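Local coordinates for protein N5-carboxyaminoimidazole ribonucleotide synthetase (Bacillus anthracis, PDB 3QFF) that probably catalyses the ATP-dependent carboxylation of aminoimidazole ribonucleotide by bicarbonate to N5-carboxyaminoimidazole ribonucleotide, a step of purine biosynthesis, at residues Glu82-Asp87 with Glu274-Pro279; Val78-Phe83 with Leu100-Gln105; Ser198-Arg203 with Val255-Val260. All coordinates share one frame; numbering follows the deposited sequence.

Contact 1: residues Glu82-Asp87 with Glu274-Pro279; sequences EFENID and ELAPRP. With ADP (adenosine-5'-diphosphate), chain C.
Glu84 and Arg278 run across each other at about a right angle, and their salt bridge is edge-on for the arginine but not for the glutamate. NE of Arg278 lies 3.0 Å from OE2 of Glu84, with a nearly straight N-H...O angle of 167°. OE2 sits in the guanidinium plane, whereas NE stands above the carboxylate plane; the two planes are 80° apart. NH2 of Arg278 adds a weak bond to the same OE2 at 3.4 Å, so one oxygen takes both donors and no forked, two-oxygen pair forms. The other oxygen, OE1 of Glu84, packs 3.2 Å from CD of Pro277, the centre of an inverse gamma turn. CG of Arg278 sits between its own backbone N and carbonyl carbon (chi1 46°) and the chain then runs extended to NE; NH1 donates to O of Pro279 at 2.9 Å. CB of Ala276 lies 4.0 Å above the centre of the guanidinium. Nearer the nucleotide, OE1 of Glu274 approaches O2B of ADP to 3.0 Å and also forms a salt bridge with Arg113. The chemistry implies a guanidinium whose rotation is fixed by bonds at NE and NH1 and by a methyl over one face, and a charged tie between the preATP-grasp and ATP-grasp regions, on the segment that also carries Glu274 of the ADP pocket.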
# COMPACT_ATOMS: atom_id res chain seq x y z
N GLU A 82 -16.61 9.29 3.03
CA GLU A 82 -15.89 9.37 4.29
C GLU A 82 -16.70 10.25 5.24
O GLU A 82 -16.80 9.97 6.44
CB GLU A 82 -14.51 10.00 4.07
CG GLU A 82 -14.05 10.88 5.23
CD GLU A 82 -12.85 11.72 4.90
OE1 GLU A 82 -13.02 12.95 4.70
OE2 GLU A 82 -11.75 11.16 4.85
N PHE A 83 -17.27 11.32 4.69
CA PHE A 83 -18.07 12.25 5.47
C PHE A 83 -19.44 11.62 5.70
O PHE A 83 -20.09 11.17 4.76
CB PHE A 83 -18.19 13.60 4.77
CG PHE A 83 -19.04 14.60 5.52
CD1 PHE A 83 -20.31 14.95 5.05
CD2 PHE A 83 -18.57 15.18 6.70
CE1 PHE A 83 -21.11 15.87 5.75
CE2 PHE A 83 -19.36 16.10 7.41
CZ PHE A 83 -20.63 16.45 6.93
N GLU A 84 -19.84 11.57 6.97
CA GLU A 84 -21.02 10.81 7.38
C GLU A 84 -22.30 11.64 7.46
O GLU A 84 -23.40 11.09 7.29
CB GLU A 84 -20.76 10.14 8.73
CG GLU A 84 -19.82 8.95 8.67
CD GLU A 84 -19.35 8.53 10.04
OE1 GLU A 84 -19.76 7.46 10.51
OE2 GLU A 84 -18.57 9.29 10.67
N ASN A 85 -22.17 12.94 7.71
CA ASN A 85 -23.34 13.78 7.96
C ASN A 85 -23.98 14.32 6.67
O ASN A 85 -24.31 15.49 6.58
CB ASN A 85 -23.01 14.89 8.97
CG ASN A 85 -24.27 15.54 9.54
OD1 ASN A 85 -25.26 14.87 9.83
ND2 ASN A 85 -24.24 16.87 9.69
N ILE A 86 -24.15 13.44 5.69
CA ILE A 86 -24.83 13.78 4.44
C ILE A 86 -26.33 13.82 4.75
O ILE A 86 -26.86 12.91 5.38
CB ILE A 86 -24.55 12.71 3.35
CG1 ILE A 86 -23.04 12.54 3.12
CG2 ILE A 86 -25.28 13.07 2.03
CD1 ILE A 86 -22.69 11.31 2.26
N ASP A 87 -27.02 14.88 4.35
CA ASP A 87 -28.45 14.95 4.66
C ASP A 87 -29.29 13.99 3.79
O ASP A 87 -28.82 13.48 2.77
CB ASP A 87 -28.98 16.39 4.69
CG ASP A 87 -28.99 17.05 3.33
OD1 ASP A 87 -28.76 18.28 3.27
OD2 ASP A 87 -29.22 16.35 2.33
N GLU A 274 -20.36 1.99 20.07
CA GLU A 274 -20.81 2.70 18.87
C GLU A 274 -20.37 2.04 17.58
O GLU A 274 -19.49 1.16 17.58
CB GLU A 274 -20.40 4.19 18.91
CG GLU A 274 -18.91 4.46 18.99
CD GLU A 274 -18.63 5.95 19.14
OE1 GLU A 274 -19.55 6.70 19.50
OE2 GLU A 274 -17.47 6.37 18.89
N LEU A 275 -20.99 2.45 16.48
CA LEU A 275 -20.71 1.92 15.15
C LEU A 275 -20.27 3.04 14.21
O LEU A 275 -20.75 4.16 14.32
CB LEU A 275 -21.97 1.26 14.58
CG LEU A 275 -22.66 0.20 15.42
CD1 LEU A 275 -23.97 -0.27 14.75
CD2 LEU A 275 -21.73 -0.98 15.68
N ALA A 276 -19.37 2.73 13.29
CA ALA A 276 -18.99 3.69 12.26
C ALA A 276 -19.03 2.96 10.93
O ALA A 276 -18.30 1.99 10.74
CB ALA A 276 -17.59 4.29 12.54
N PRO A 277 -19.91 3.39 10.00
CA PRO A 277 -20.05 2.65 8.76
C PRO A 277 -19.03 3.14 7.71
O PRO A 277 -19.42 3.57 6.63
CB PRO A 277 -21.48 2.97 8.32
CG PRO A 277 -21.72 4.34 8.88
CD PRO A 277 -20.88 4.49 10.10
N ARG A 278 -17.76 3.04 8.05
CA ARG A 278 -16.67 3.45 7.17
C ARG A 278 -15.40 2.88 7.75
O ARG A 278 -15.41 2.41 8.89
CB ARG A 278 -16.58 4.99 7.13
CG ARG A 278 -16.66 5.64 8.51
CD ARG A 278 -16.05 7.03 8.55
NE ARG A 278 -16.25 7.60 9.88
CZ ARG A 278 -15.49 7.34 10.94
NH1 ARG A 278 -14.43 6.53 10.84
NH2 ARG A 278 -15.78 7.90 12.11
N PRO A 279 -14.30 2.92 6.97
CA PRO A 279 -13.00 2.69 7.57
C PRO A 279 -12.82 3.64 8.75
O PRO A 279 -13.34 4.78 8.76
CB PRO A 279 -12.01 3.02 6.44
CG PRO A 279 -12.79 2.78 5.19
CD PRO A 279 -14.20 3.17 5.52
PB ADP C . -17.36 9.57 21.26
O1B ADP C . -17.06 11.03 21.51
O2B ADP C . -18.46 9.37 20.24
O3B ADP C . -16.12 8.74 21.02
PA ADP C . -18.08 7.54 23.22
O1A ADP C . -17.18 6.62 22.42
O2A ADP C . -19.53 7.18 23.44
O3A ADP C . -18.00 9.06 22.66
O5' ADP C . -17.44 7.69 24.69
C5' ADP C . -16.17 8.32 24.85
C4' ADP C . -15.41 7.63 25.97
O4' ADP C . -16.17 7.71 27.18
C3' ADP C . -15.18 6.16 25.69
O3' ADP C . -13.89 5.93 25.12
C2' ADP C . -15.33 5.49 27.04
O2' ADP C . -14.05 5.33 27.65
C1' ADP C . -16.15 6.46 27.88
N9 ADP C . -17.54 5.94 28.04
C8 ADP C . -18.59 6.22 27.23
N7 ADP C . -19.72 5.59 27.66
C5 ADP C . -19.40 4.90 28.77
C6 ADP C . -20.13 4.02 29.72
N6 ADP C . -21.45 3.75 29.56
N1 ADP C . -19.41 3.49 30.75
C2 ADP C . -18.10 3.75 30.92
N3 ADP C . -17.39 4.53 30.09
C4 ADP C . -17.97 5.13 29.02

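Contact 2: residues Val78-Phe83 with Leu100-Gln105; sequences VVTYEF and LPQGSQ
Val78 meets Pro101 where its CG2 methyl lies 3.6 Å from the ring carbon CD, the two side chains crossing at about a right angle. CG2 is the branch opposite the backbone N (chi1 59° places CG1 in the tight spot), which brings CG2 against the proline ring. At Val79 the apolar partner is Leu100: its CD1 lies 4.0 Å from CG1 of Val79 and 3.5 Å from O of Val79. That carbonyl accepts a hydrogen bond from a water at 2.7 Å, and the same water donates to OE1 of Gln102 and accepts from the Gln102 backbone N, bridging strand and loop by three bonds. Thr80 adds a direct link, its OG1 donating to OE1 of Gln102 at 2.8 Å, with OG1 tilted 30° from the carbonyl plane. OE1 is thus gripped by a hydroxyl and a water, which supports the modelled amide orientation, with OE1 at Thr80 and NE2 at Tyr81. NE2 of Gln102 approaches the Tyr81 ring obliquely, 3.5 Å from CE1, with the amide and ring planes 1° apart. A second water, over a ring face of Tyr81, donates to O of Tyr81 at 2.8 Å and accepts from NE2 of Gln102. Both amide ends therefore have partners within this buried contact. Gln102 itself belongs to a type I turn, Leu100 to Gly103. Strand 78-81 forms one border of the parallel Rossmann-like sheet, next to strand 16-20, and residues 100-104 belong to the loop between helix 88-97 and helix 105-110; helix 294-303 packs against both partners, with Ile302 touching Val78 and Pro101, and His298 hydrogen-bonded to OG1 of Thr80.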
# COMPACT_ATOMS: atom_id res chain seq x y z
N VAL A 78 -19.07 4.37 -9.17
CA VAL A 78 -19.53 3.98 -7.83
C VAL A 78 -19.21 5.14 -6.89
O VAL A 78 -18.17 5.80 -7.05
CB VAL A 78 -18.90 2.62 -7.34
CG1 VAL A 78 -17.38 2.67 -7.28
CG2 VAL A 78 -19.49 2.18 -5.97
N VAL A 79 -20.11 5.40 -5.95
CA VAL A 79 -19.92 6.46 -4.96
C VAL A 79 -19.81 5.87 -3.55
O VAL A 79 -20.59 4.99 -3.17
CB VAL A 79 -21.06 7.52 -5.04
CG1 VAL A 79 -20.88 8.64 -4.00
CG2 VAL A 79 -21.13 8.13 -6.46
N THR A 80 -18.83 6.34 -2.78
CA THR A 80 -18.72 6.03 -1.36
C THR A 80 -18.48 7.33 -0.61
O THR A 80 -18.32 8.40 -1.22
CB THR A 80 -17.61 4.94 -1.08
OG1 THR A 80 -17.57 4.64 0.32
CG2 THR A 80 -16.24 5.42 -1.53
N TYR A 81 -18.48 7.26 0.72
CA TYR A 81 -18.31 8.46 1.54
C TYR A 81 -17.32 8.23 2.67
O TYR A 81 -17.22 7.12 3.21
CB TYR A 81 -19.65 8.88 2.15
CG TYR A 81 -20.26 7.76 2.98
CD1 TYR A 81 -21.18 6.86 2.41
CD2 TYR A 81 -19.87 7.56 4.30
CE1 TYR A 81 -21.71 5.81 3.17
CE2 TYR A 81 -20.39 6.52 5.06
CZ TYR A 81 -21.31 5.65 4.50
OH TYR A 81 -21.80 4.63 5.26
N GLU A 82 -16.61 9.29 3.03
CA GLU A 82 -15.89 9.37 4.29
C GLU A 82 -16.70 10.25 5.24
O GLU A 82 -16.80 9.97 6.44
CB GLU A 82 -14.51 10.00 4.07
CG GLU A 82 -14.05 10.88 5.23
CD GLU A 82 -12.85 11.72 4.90
OE1 GLU A 82 -13.02 12.95 4.70
OE2 GLU A 82 -11.75 11.16 4.85
N PHE A 83 -17.27 11.32 4.69
CA PHE A 83 -18.07 12.25 5.47
C PHE A 83 -19.44 11.62 5.70
O PHE A 83 -20.09 11.17 4.76
CB PHE A 83 -18.19 13.60 4.77
CG PHE A 83 -19.04 14.60 5.52
CD1 PHE A 83 -20.31 14.95 5.05
CD2 PHE A 83 -18.57 15.18 6.70
CE1 PHE A 83 -21.11 15.87 5.75
CE2 PHE A 83 -19.36 16.10 7.41
CZ PHE A 83 -20.63 16.45 6.93
N LEU A 100 -24.73 3.85 -5.26
CA LEU A 100 -24.30 3.92 -3.86
C LEU A 100 -24.65 2.59 -3.16
O LEU A 100 -25.66 2.51 -2.44
CB LEU A 100 -25.01 5.09 -3.14
CG LEU A 100 -24.53 5.44 -1.72
CD1 LEU A 100 -23.40 6.45 -1.79
CD2 LEU A 100 -25.70 5.97 -0.86
N PRO A 101 -23.82 1.55 -3.37
CA PRO A 101 -24.08 0.20 -2.86
C PRO A 101 -24.19 0.12 -1.33
O PRO A 101 -24.83 -0.79 -0.82
CB PRO A 101 -22.86 -0.62 -3.34
CG PRO A 101 -21.81 0.38 -3.66
CD PRO A 101 -22.58 1.59 -4.16
N GLN A 102 -23.57 1.06 -0.61
CA GLN A 102 -23.67 1.11 0.85
C GLN A 102 -25.09 1.41 1.34
O GLN A 102 -25.48 0.98 2.43
CB GLN A 102 -22.71 2.15 1.44
CG GLN A 102 -21.27 1.66 1.51
CD GLN A 102 -20.31 2.80 1.66
OE1 GLN A 102 -20.10 3.58 0.71
NE2 GLN A 102 -19.75 2.95 2.85
N GLY A 103 -25.84 2.15 0.52
CA GLY A 103 -27.20 2.54 0.86
C GLY A 103 -27.21 3.66 1.89
O GLY A 103 -26.15 4.16 2.28
N SER A 104 -28.39 4.03 2.35
CA SER A 104 -28.54 5.13 3.31
C SER A 104 -29.08 4.66 4.67
O SER A 104 -29.03 5.42 5.64
CB SER A 104 -29.47 6.21 2.76
OG SER A 104 -30.75 5.66 2.47
N GLN A 105 -29.59 3.44 4.74
CA GLN A 105 -30.26 2.94 5.94
C GLN A 105 -29.30 2.79 7.11
O GLN A 105 -29.58 3.25 8.22
CB GLN A 105 -30.98 1.61 5.67
CG GLN A 105 -32.36 1.53 6.31
CD GLN A 105 -32.79 0.12 6.72
OE1 GLN A 105 -32.36 -0.88 6.12
NE2 GLN A 105 -33.63 0.04 7.74
O HOH W 1 -21.66 3.22 -1.40
O HOH W 2 -17.77 4.51 4.05

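Contact 3: residues Ser198-Arg203 with Val255-Val260; sequences SVIVIR and VGTLAV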
# COMPACT_ATOMS: atom_id res chain seq x y z
N SER A 198 -12.11 -2.94 19.47
CA SER A 198 -12.89 -2.76 18.26
C SER A 198 -12.59 -3.84 17.23
O SER A 198 -11.51 -4.42 17.23
CB SER A 198 -12.71 -1.37 17.66
OG SER A 198 -11.43 -1.24 17.07
N VAL A 199 -13.57 -4.10 16.37
CA VAL A 199 -13.47 -5.08 15.29
C VAL A 199 -13.99 -4.40 14.02
O VAL A 199 -15.06 -3.76 14.03
CB VAL A 199 -14.35 -6.34 15.58
CG1 VAL A 199 -14.44 -7.25 14.35
CG2 VAL A 199 -13.80 -7.14 16.77
N ILE A 200 -13.21 -4.52 12.94
CA ILE A 200 -13.62 -4.03 11.63
C ILE A 200 -14.20 -5.23 10.89
O ILE A 200 -13.53 -6.26 10.77
CB ILE A 200 -12.43 -3.46 10.80
CG1 ILE A 200 -11.61 -2.41 11.57
CG2 ILE A 200 -12.92 -2.90 9.44
CD1 ILE A 200 -12.31 -1.09 11.82
N VAL A 201 -15.43 -5.10 10.43
CA VAL A 201 -16.04 -6.13 9.59
C VAL A 201 -16.33 -5.59 8.18
O VAL A 201 -16.70 -4.41 8.00
CB VAL A 201 -17.28 -6.81 10.28
CG1 VAL A 201 -18.25 -5.77 10.81
CG2 VAL A 201 -17.98 -7.79 9.33
N ILE A 202 -16.14 -6.44 7.18
CA ILE A 202 -16.34 -6.07 5.79
C ILE A 202 -17.38 -6.98 5.18
O ILE A 202 -17.29 -8.20 5.35
CB ILE A 202 -15.04 -6.28 4.95
CG1 ILE A 202 -13.81 -5.69 5.65
CG2 ILE A 202 -15.24 -5.75 3.49
CD1 ILE A 202 -13.85 -4.17 5.86
N ARG A 203 -18.34 -6.41 4.47
CA ARG A 203 -19.34 -7.22 3.76
C ARG A 203 -19.52 -6.66 2.36
O ARG A 203 -19.81 -5.48 2.19
CB ARG A 203 -20.68 -7.24 4.51
CG ARG A 203 -21.68 -8.23 3.91
CD ARG A 203 -22.84 -8.55 4.87
NE ARG A 203 -23.87 -9.36 4.21
CZ ARG A 203 -24.84 -8.87 3.42
NH1 ARG A 203 -24.93 -7.58 3.18
NH2 ARG A 203 -25.72 -9.70 2.87
N VAL A 255 -23.18 -3.33 3.68
CA VAL A 255 -22.35 -3.36 2.48
C VAL A 255 -21.24 -2.32 2.68
O VAL A 255 -21.52 -1.16 2.95
CB VAL A 255 -23.15 -3.07 1.19
CG1 VAL A 255 -22.21 -2.97 -0.04
CG2 VAL A 255 -24.23 -4.16 0.97
N GLY A 256 -19.99 -2.74 2.53
CA GLY A 256 -18.86 -1.87 2.81
C GLY A 256 -18.18 -2.26 4.12
O GLY A 256 -18.00 -3.45 4.41
N THR A 257 -17.85 -1.24 4.92
CA THR A 257 -17.01 -1.39 6.10
C THR A 257 -17.79 -0.97 7.33
O THR A 257 -18.47 0.07 7.31
CB THR A 257 -15.75 -0.50 5.98
OG1 THR A 257 -15.06 -0.85 4.78
CG2 THR A 257 -14.78 -0.71 7.15
N LEU A 258 -17.72 -1.77 8.39
CA LEU A 258 -18.31 -1.38 9.68
C LEU A 258 -17.28 -1.54 10.80
O LEU A 258 -16.73 -2.61 10.98
CB LEU A 258 -19.55 -2.23 9.99
CG LEU A 258 -20.34 -1.85 11.25
CD1 LEU A 258 -21.00 -0.47 11.09
CD2 LEU A 258 -21.41 -2.90 11.57
N ALA A 259 -17.01 -0.46 11.53
CA ALA A 259 -16.18 -0.56 12.73
C ALA A 259 -17.13 -0.70 13.90
O ALA A 259 -18.07 0.08 14.03
CB ALA A 259 -15.33 0.70 12.89
N VAL A 260 -16.88 -1.68 14.75
CA VAL A 260 -17.72 -1.91 15.92
C VAL A 260 -16.87 -1.63 17.16
O VAL A 260 -15.90 -2.35 17.40
CB VAL A 260 -18.25 -3.36 15.97
CG1 VAL A 260 -19.32 -3.52 17.07
CG2 VAL A 260 -18.81 -3.79 14.59
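The carbonyl oxygen of Arg203 accepts the shortest hydrogen bond of this strand pair, from N of Gly256 at 2.8 Å and 161°, and CA of Val255 adds a CA-H...O contact to it at 3.3 Å. Five more backbone bonds follow, made reciprocally by the hydrogen-bonded pairs Val199-Val260, Val201-Leu258 and Arg203-Gly256. The strand axes lie 4.7 Å apart at 165°, as in a regular antiparallel ladder. Gly256 has a positive phi (106°), a backbone conformation that favours glycine. On one face, CD1 of Ile200 rests 3.7 Å from CB of Ala259, while its CG2 touches CG2 of Thr257 at 3.7 Å; Ile202 lies alongside Thr257, whose hydroxyl is hydrogen-bonded to His298. On the other face Val201 and Leu258 point the same way, with CG1 of Val201 3.9 Å from CB of Leu258. The two strands are inner ones, second and third from the 270-276 border of a large antiparallel sheet: strand 209-220 flanks 195-203 and strand 270-276 flanks 256-264, while helix 294-303 packs on the Ile200 and Ile202 face and helix 235-251 on that of Val199, Val201 and Val260.

From the N terminus, strand 78-81 opens contact 2, which closes a short loop through helix 88-97 at residues 100-105. The same strand runs on into the first partner of contact 1, whose second partner comes 187 residues later, so contact 1 ties the preATP-grasp sheet to the ATP-grasp sheet. Contact 3 is nested within that long loop and follows contact 2 in series. Adjacency in space is direct: Pro277 O lies 2.9 Å from Tyr81 OH, a probable hydrogen bond between contacts 1 and 2, and Ala276 O meets Ala259 N to pair neighbouring strands of contacts 1 and 3. Gln102 packs on Val255, joining contacts 2 and 3.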